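Local structure of mandelate racemase/muconate lactonizing protein (Thermobispora bispora, 3VC5) at residues 69-73 against 74-78; 146-149 against 150-154. The protein probably catalyses the magnesium-dependent dehydration of D-glucarate to 5-dehydro-4-deoxy-D-glucarate, the first step of a D-glucarate degradation pathway. One frame throughout, in Å; residues are numbered along the deposited sequence.

Contact 1. Residues 69-73 against 74-78; sequences ETYGD and LAHLE
His-76 turns back from the first turn of helix 74-85 to meet Thr-70 and Tyr-71 on the last part of strand 65-71. This is the strand-to-helix turn of the N-terminal domain of the enolase superfamily. Asp-73 sits at the N-cap of the helix. Its carbonyl opens the helical bonding: Leu-77 N donates to Asp-73 O at 2.8 Å, with an almost straight N-H...O angle of 178°. The Asp-73 carboxylate makes no capping bond; its OD1 takes the backbone N of Arg-421 instead. The imidazole of His-76 reaches the strand because CG lies anti to the backbone N (chi1 -176°). His-76 NE2 then donates to Thr-70 OG1 at 2.8 Å, with the hydroxyl oxygen tilted 24° out of the ring plane. Tyr-71 presents its ring edge to one face of the imidazole, a T-shaped pair with centroids 5.5 Å apart. This edge and the NE2 bond probably hold the buried imidazole in its rotation. Outside the turn, the Tyr-71 side chain touches His-313 and Asn-340, and it lies about 6 Å from that of His-338, a predicted proton acceptor. Tyr-71 O lies in the imidazole plane at its edge, 3.3 Å from His-76 CD2.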
ATOM      1  N   GLU A  69      -8.080 -20.037  -0.782  1.00 21.35           N
ATOM      2  CA  GLU A  69      -8.004 -21.010   0.313  1.00 20.61           C
ATOM      3  C   GLU A  69      -8.025 -20.255   1.632  1.00 21.38           C
ATOM      4  O   GLU A  69      -7.310 -19.268   1.796  1.00 21.85           O
ATOM      5  CB  GLU A  69      -6.758 -21.881   0.176  1.00 22.05           C
ATOM      6  CG  GLU A  69      -6.569 -22.849   1.352  1.00 20.96           C
ATOM      7  CD  GLU A  69      -5.267 -23.641   1.292  1.00 20.23           C
ATOM      8  OE1 GLU A  69      -4.651 -23.793   0.204  1.00 21.68           O
ATOM      9  OE2 GLU A  69      -4.857 -24.124   2.378  1.00 20.79           O
ATOM     10  N   THR A  70      -8.848 -20.716   2.564  1.00 20.82           N
ATOM     11  CA  THR A  70      -8.996 -20.017   3.835  1.00 19.78           C
ATOM     12  C   THR A  70      -9.293 -21.045   4.937  1.00 20.59           C
ATOM     13  O   THR A  70      -9.221 -22.264   4.703  1.00 21.55           O
ATOM     14  CB  THR A  70     -10.062 -18.925   3.732  1.00 23.07           C
ATOM     15  OG1 THR A  70     -10.096 -18.158   4.945  1.00 22.28           O
ATOM     16  CG2 THR A  70     -11.454 -19.506   3.434  1.00 22.10           C
ATOM     17  N   TYR A  71      -9.608 -20.573   6.139  1.00 20.85           N
ATOM     18  CA  TYR A  71      -9.834 -21.437   7.311  1.00 20.50           C
ATOM     19  C   TYR A  71     -11.084 -22.269   7.121  1.00 20.30           C
ATOM     20  O   TYR A  71     -11.984 -21.875   6.348  1.00 21.15           O
ATOM     21  CB  TYR A  71     -10.052 -20.545   8.545  1.00 20.62           C
ATOM     22  CG  TYR A  71      -8.935 -19.568   8.687  1.00 21.02           C
ATOM     23  CD1 TYR A  71      -7.647 -19.979   9.042  1.00 22.67           C
ATOM     24  CD2 TYR A  71      -9.151 -18.209   8.461  1.00 21.81           C
ATOM     25  CE1 TYR A  71      -6.595 -19.065   9.132  1.00 22.09           C
ATOM     26  CE2 TYR A  71      -8.112 -17.285   8.585  1.00 21.37           C
ATOM     27  CZ  TYR A  71      -6.845 -17.717   8.940  1.00 21.99           C
ATOM     28  OH  TYR A  71      -5.846 -16.800   9.056  1.00 21.72           O
ATOM     29  N   GLY A  72     -11.133 -23.417   7.815  1.00 21.03           N
ATOM     30  CA  GLY A  72     -12.290 -24.322   7.743  1.00 22.37           C
ATOM     31  C   GLY A  72     -13.222 -24.309   8.944  1.00 21.96           C
ATOM     32  O   GLY A  72     -14.242 -25.015   8.937  1.00 24.52           O
ATOM     33  N   ASP A  73     -12.910 -23.490   9.964  1.00 22.85           N
ATOM     34  CA  ASP A  73     -13.753 -23.403  11.169  1.00 22.93           C
ATOM     35  C   ASP A  73     -15.196 -23.083  10.759  1.00 24.68           C
ATOM     36  O   ASP A  73     -15.428 -22.243   9.883  1.00 23.81           O
ATOM     37  CB  ASP A  73     -13.269 -22.312  12.126  1.00 22.49           C
ATOM     38  CG  ASP A  73     -11.950 -22.660  12.827  1.00 32.14           C
ATOM     39  OD1 ASP A  73     -11.494 -23.819  12.801  1.00 25.94           O
ATOM     40  OD2 ASP A  73     -11.364 -21.750  13.439  1.00 38.07           O
ATOM     41  N   LEU A  74     -16.161 -23.683  11.455  1.00 23.51           N
ATOM     42  CA  LEU A  74     -17.549 -23.664  11.035  1.00 23.08           C
ATOM     43  C   LEU A  74     -18.084 -22.230  10.894  1.00 23.32           C
ATOM     44  O   LEU A  74     -18.732 -21.900   9.873  1.00 25.54           O
ATOM     45  CB  LEU A  74     -18.407 -24.455  12.048  1.00 24.37           C
ATOM     46  CG  LEU A  74     -19.882 -24.628  11.683  1.00 28.86           C
ATOM     47  CD1 LEU A  74     -20.030 -25.375  10.359  1.00 32.09           C
ATOM     48  CD2 LEU A  74     -20.617 -25.330  12.845  1.00 36.47           C
ATOM     49  N   ALA A  75     -17.863 -21.384  11.912  1.00 26.46           N
ATOM     50  CA  ALA A  75     -18.406 -20.036  11.851  1.00 28.04           C
ATOM     51  C   ALA A  75     -17.841 -19.259  10.663  1.00 27.06           C
ATOM     52  O   ALA A  75     -18.557 -18.483   9.986  1.00 26.84           O
ATOM     53  CB  ALA A  75     -18.159 -19.302  13.161  1.00 26.33           C
ATOM     54  N   HIS A  76     -16.562 -19.466  10.388  1.00 23.38           N
ATOM     55  CA  HIS A  76     -15.936 -18.844   9.234  1.00 22.83           C
ATOM     56  C   HIS A  76     -16.492 -19.409   7.932  1.00 23.78           C
ATOM     57  O   HIS A  76     -16.819 -18.641   7.015  1.00 22.40           O
ATOM     58  CB  HIS A  76     -14.415 -19.044   9.278  1.00 23.19           C
ATOM     59  CG  HIS A  76     -13.681 -18.342   8.172  1.00 20.68           C
ATOM     60  ND1 HIS A  76     -13.632 -16.967   8.066  1.00 21.59           N
ATOM     61  CD2 HIS A  76     -12.953 -18.825   7.129  1.00 22.44           C
ATOM     62  CE1 HIS A  76     -12.896 -16.631   7.024  1.00 21.01           C
ATOM     63  NE2 HIS A  76     -12.495 -17.746   6.418  1.00 20.72           N
ATOM     64  N   LEU A  77     -16.526 -20.741   7.825  1.00 23.81           N
ATOM     65  CA  LEU A  77     -17.104 -21.399   6.665  1.00 26.22           C
ATOM     66  C   LEU A  77     -18.499 -20.828   6.344  1.00 26.17           C
ATOM     67  O   LEU A  77     -18.839 -20.578   5.171  1.00 25.57           O
ATOM     68  CB  LEU A  77     -17.194 -22.910   6.926  1.00 24.19           C
ATOM     69  CG  LEU A  77     -17.956 -23.766   5.916  1.00 25.92           C
ATOM     70  CD1 LEU A  77     -17.328 -23.682   4.513  1.00 25.14           C
ATOM     71  CD2 LEU A  77     -17.976 -25.234   6.435  1.00 26.39           C
ATOM     72  N   GLU A  78     -19.320 -20.631   7.376  1.00 24.39           N
ATOM     73  CA  GLU A  78     -20.678 -20.092   7.165  1.00 26.84           C
ATOM     74  C   GLU A  78     -20.664 -18.691   6.545  1.00 25.88           C
ATOM     75  O   GLU A  78     -21.478 -18.370   5.659  1.00 25.14           O
ATOM     76  CB  GLU A  78     -21.487 -20.087   8.472  1.00 30.14           C
ATOM     77  CG  GLU A  78     -21.835 -21.486   8.956  1.00 35.26           C
ATOM     78  CD  GLU A  78     -22.443 -21.484  10.354  1.00 52.23           C
ATOM     79  OE1 GLU A  78     -22.409 -20.416  11.030  1.00 54.06           O
ATOM     80  OE2 GLU A  78     -22.944 -22.557  10.772  1.00 58.73           O
TER

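Contact 2. Residues 146-149 against 150-154; sequences AGRP and VADLL
A Schellman motif ends helix 123-146 at Gly-147, and the chain then turns into the short, weakly bonded helix 150-153. Across this turn Arg-148 grips Asp-152 by a side-on salt bridge. Both Arg-148 NE and Arg-148 NH2 lie 2.9 Å from Asp-152 OD2, so one oxygen takes two N-H groups. That oxygen lies in the guanidinium plane, but the carboxylate is turned by 51° against it. NE meets OD2 on its anti side and NH2 comes from above the carboxylate plane, both from the same face of that plane. The arginine chain is bent at chi2 and chi3 (both -62°), which brings the guanidinium round to Asp-152. Pro-149 packs beside the same carboxylate, with Pro-149 CD 3.4 Å from Asp-152 OD2. Its carbonyl closes a turn of the chain: Asp-152 N donates to Pro-149 O at 2.9 Å, from above the carbonyl plane. On the second subunit, Asp-91 forms a salt bridge with Arg-148 NH2, and Tyr-93 packs on Arg-148 and Asp-152. Arg-148 NH2 thus pairs with carboxylates of both chains. These probably stabilise its positive charge, and the internal bridge probably helps hold the guanidinium where NH2 can also meet Asp-91 of the second subunit.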
ATOM      1  N   ALA A 146      -4.600 -12.087 -18.263  1.00 32.56           N
ATOM      2  CA  ALA A 146      -3.473 -11.310 -18.770  1.00 30.73           C
ATOM      3  C   ALA A 146      -2.347 -12.233 -19.251  1.00 32.13           C
ATOM      4  O   ALA A 146      -1.357 -11.765 -19.849  1.00 33.41           O
ATOM      5  CB  ALA A 146      -2.973 -10.332 -17.696  1.00 34.37           C
ATOM      6  N   GLY A 147      -2.505 -13.545 -19.019  1.00 31.62           N
ATOM      7  CA  GLY A 147      -1.422 -14.509 -19.288  1.00 32.34           C
ATOM      8  C   GLY A 147      -0.187 -14.262 -18.419  1.00 32.94           C
ATOM      9  O   GLY A 147       0.922 -14.550 -18.828  1.00 35.43           O
ATOM     10  N   ARG A 148      -0.377 -13.725 -17.218  1.00 33.13           N
ATOM     11  CA  ARG A 148       0.756 -13.351 -16.352  1.00 30.74           C
ATOM     12  C   ARG A 148       0.619 -13.992 -14.973  1.00 27.73           C
ATOM     13  O   ARG A 148      -0.502 -14.217 -14.512  1.00 27.67           O
ATOM     14  CB  ARG A 148       0.821 -11.825 -16.137  1.00 31.91           C
ATOM     15  CG  ARG A 148       0.608 -10.943 -17.390  1.00 41.46           C
ATOM     16  CD  ARG A 148       1.657 -11.184 -18.422  1.00 50.61           C
ATOM     17  NE  ARG A 148       2.948 -10.826 -17.874  1.00 50.84           N
ATOM     18  CZ  ARG A 148       3.925 -10.207 -18.532  1.00 43.62           C
ATOM     19  NH1 ARG A 148       3.807  -9.835 -19.802  1.00 46.14           N
ATOM     20  NH2 ARG A 148       5.033  -9.947 -17.882  1.00 38.38           N
ATOM     21  N   PRO A 149       1.749 -14.268 -14.297  1.00 28.07           N
ATOM     22  CA  PRO A 149       1.666 -14.740 -12.912  1.00 26.93           C
ATOM     23  C   PRO A 149       1.088 -13.657 -12.016  1.00 25.42           C
ATOM     24  O   PRO A 149       1.209 -12.455 -12.319  1.00 25.00           O
ATOM     25  CB  PRO A 149       3.135 -14.956 -12.522  1.00 25.27           C
ATOM     26  CG  PRO A 149       3.923 -14.048 -13.455  1.00 29.92           C
ATOM     27  CD  PRO A 149       3.140 -14.064 -14.740  1.00 29.61           C
ATOM     28  N   VAL A 150       0.468 -14.059 -10.918  1.00 24.36           N
ATOM     29  CA  VAL A 150      -0.063 -13.083  -9.943  1.00 22.22           C
ATOM     30  C   VAL A 150       1.047 -12.107  -9.499  1.00 21.76           C
ATOM     31  O   VAL A 150       0.768 -10.928  -9.264  1.00 23.78           O
ATOM     32  CB  VAL A 150      -0.717 -13.824  -8.744  1.00 21.84           C
ATOM     33  CG1 VAL A 150      -0.948 -12.881  -7.540  1.00 22.82           C
ATOM     34  CG2 VAL A 150      -2.079 -14.372  -9.211  1.00 24.17           C
ATOM     35  N   ALA A 151       2.294 -12.575  -9.366  1.00 24.13           N
ATOM     36  CA  ALA A 151       3.400 -11.655  -9.008  1.00 26.20           C
ATOM     37  C   ALA A 151       3.457 -10.412  -9.907  1.00 25.53           C
ATOM     38  O   ALA A 151       3.822  -9.321  -9.447  1.00 25.32           O
ATOM     39  CB  ALA A 151       4.766 -12.380  -9.013  1.00 26.88           C
ATOM     40  N   ASP A 152       3.091 -10.558 -11.176  1.00 24.56           N
ATOM     41  CA  ASP A 152       3.092  -9.418 -12.119  1.00 25.80           C
ATOM     42  C   ASP A 152       1.989  -8.381 -11.818  1.00 28.31           C
ATOM     43  O   ASP A 152       2.118  -7.202 -12.202  1.00 36.28           O
ATOM     44  CB  ASP A 152       2.980  -9.891 -13.573  1.00 26.12           C
ATOM     45  CG  ASP A 152       4.307 -10.318 -14.154  1.00 29.21           C
ATOM     46  OD1 ASP A 152       5.370 -10.125 -13.491  1.00 29.42           O
ATOM     47  OD2 ASP A 152       4.285 -10.861 -15.280  1.00 29.75           O
ATOM     48  N   LEU A 153       0.905  -8.813 -11.160  1.00 26.66           N
ATOM     49  CA  LEU A 153      -0.160  -7.907 -10.709  1.00 28.89           C
ATOM     50  C   LEU A 153       0.267  -7.115  -9.481  1.00 30.85           C
ATOM     51  O   LEU A 153      -0.421  -6.194  -9.068  1.00 33.81           O
ATOM     52  CB  LEU A 153      -1.456  -8.670 -10.404  1.00 25.91           C
ATOM     53  CG  LEU A 153      -1.883  -9.675 -11.506  1.00 27.02           C
ATOM     54  CD1 LEU A 153      -3.089 -10.515 -11.029  1.00 26.58           C
ATOM     55  CD2 LEU A 153      -2.184  -8.954 -12.829  1.00 30.01           C
ATOM     56  N   LEU A 154       1.387  -7.505  -8.888  1.00 26.67           N
ATOM     57  CA  LEU A 154       1.873  -6.893  -7.661  1.00 26.02           C
ATOM     58  C   LEU A 154       3.206  -6.202  -7.905  1.00 27.66           C
ATOM     59  O   LEU A 154       3.938  -5.909  -6.947  1.00 27.91           O
ATOM     60  CB  LEU A 154       2.038  -7.983  -6.581  1.00 26.21           C
ATOM     61  CG  LEU A 154       0.766  -8.767  -6.204  1.00 28.38           C
ATOM     62  CD1 LEU A 154       1.101  -9.894  -5.243  1.00 26.69           C
ATOM     63  CD2 LEU A 154      -0.286  -7.841  -5.590  1.00 31.00           C
TER

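Overall arrangement
Both contacts are local turns in the N-terminal part of the chain, and they follow one another without nesting or crossing. From the N terminus, contact 1 comes first. It closes the turn from strand 65-71 of the three-stranded antiparallel sheet into helix 74-85. Contact 2 follows after helix 123-146 and closes the turn into helix 150-153, ahead of the barrel strand 161-169. Their centres are 27 Å apart and they do not touch. Helix 123-146 links them: Arg-129 and Val-130 pack on contact 1, while the helix ends at contact 2. In contact 1 Tyr-71 comes close to His-338, a predicted proton acceptor; contact 2 lies away from the active site, against helix 344-355 and the second subunit.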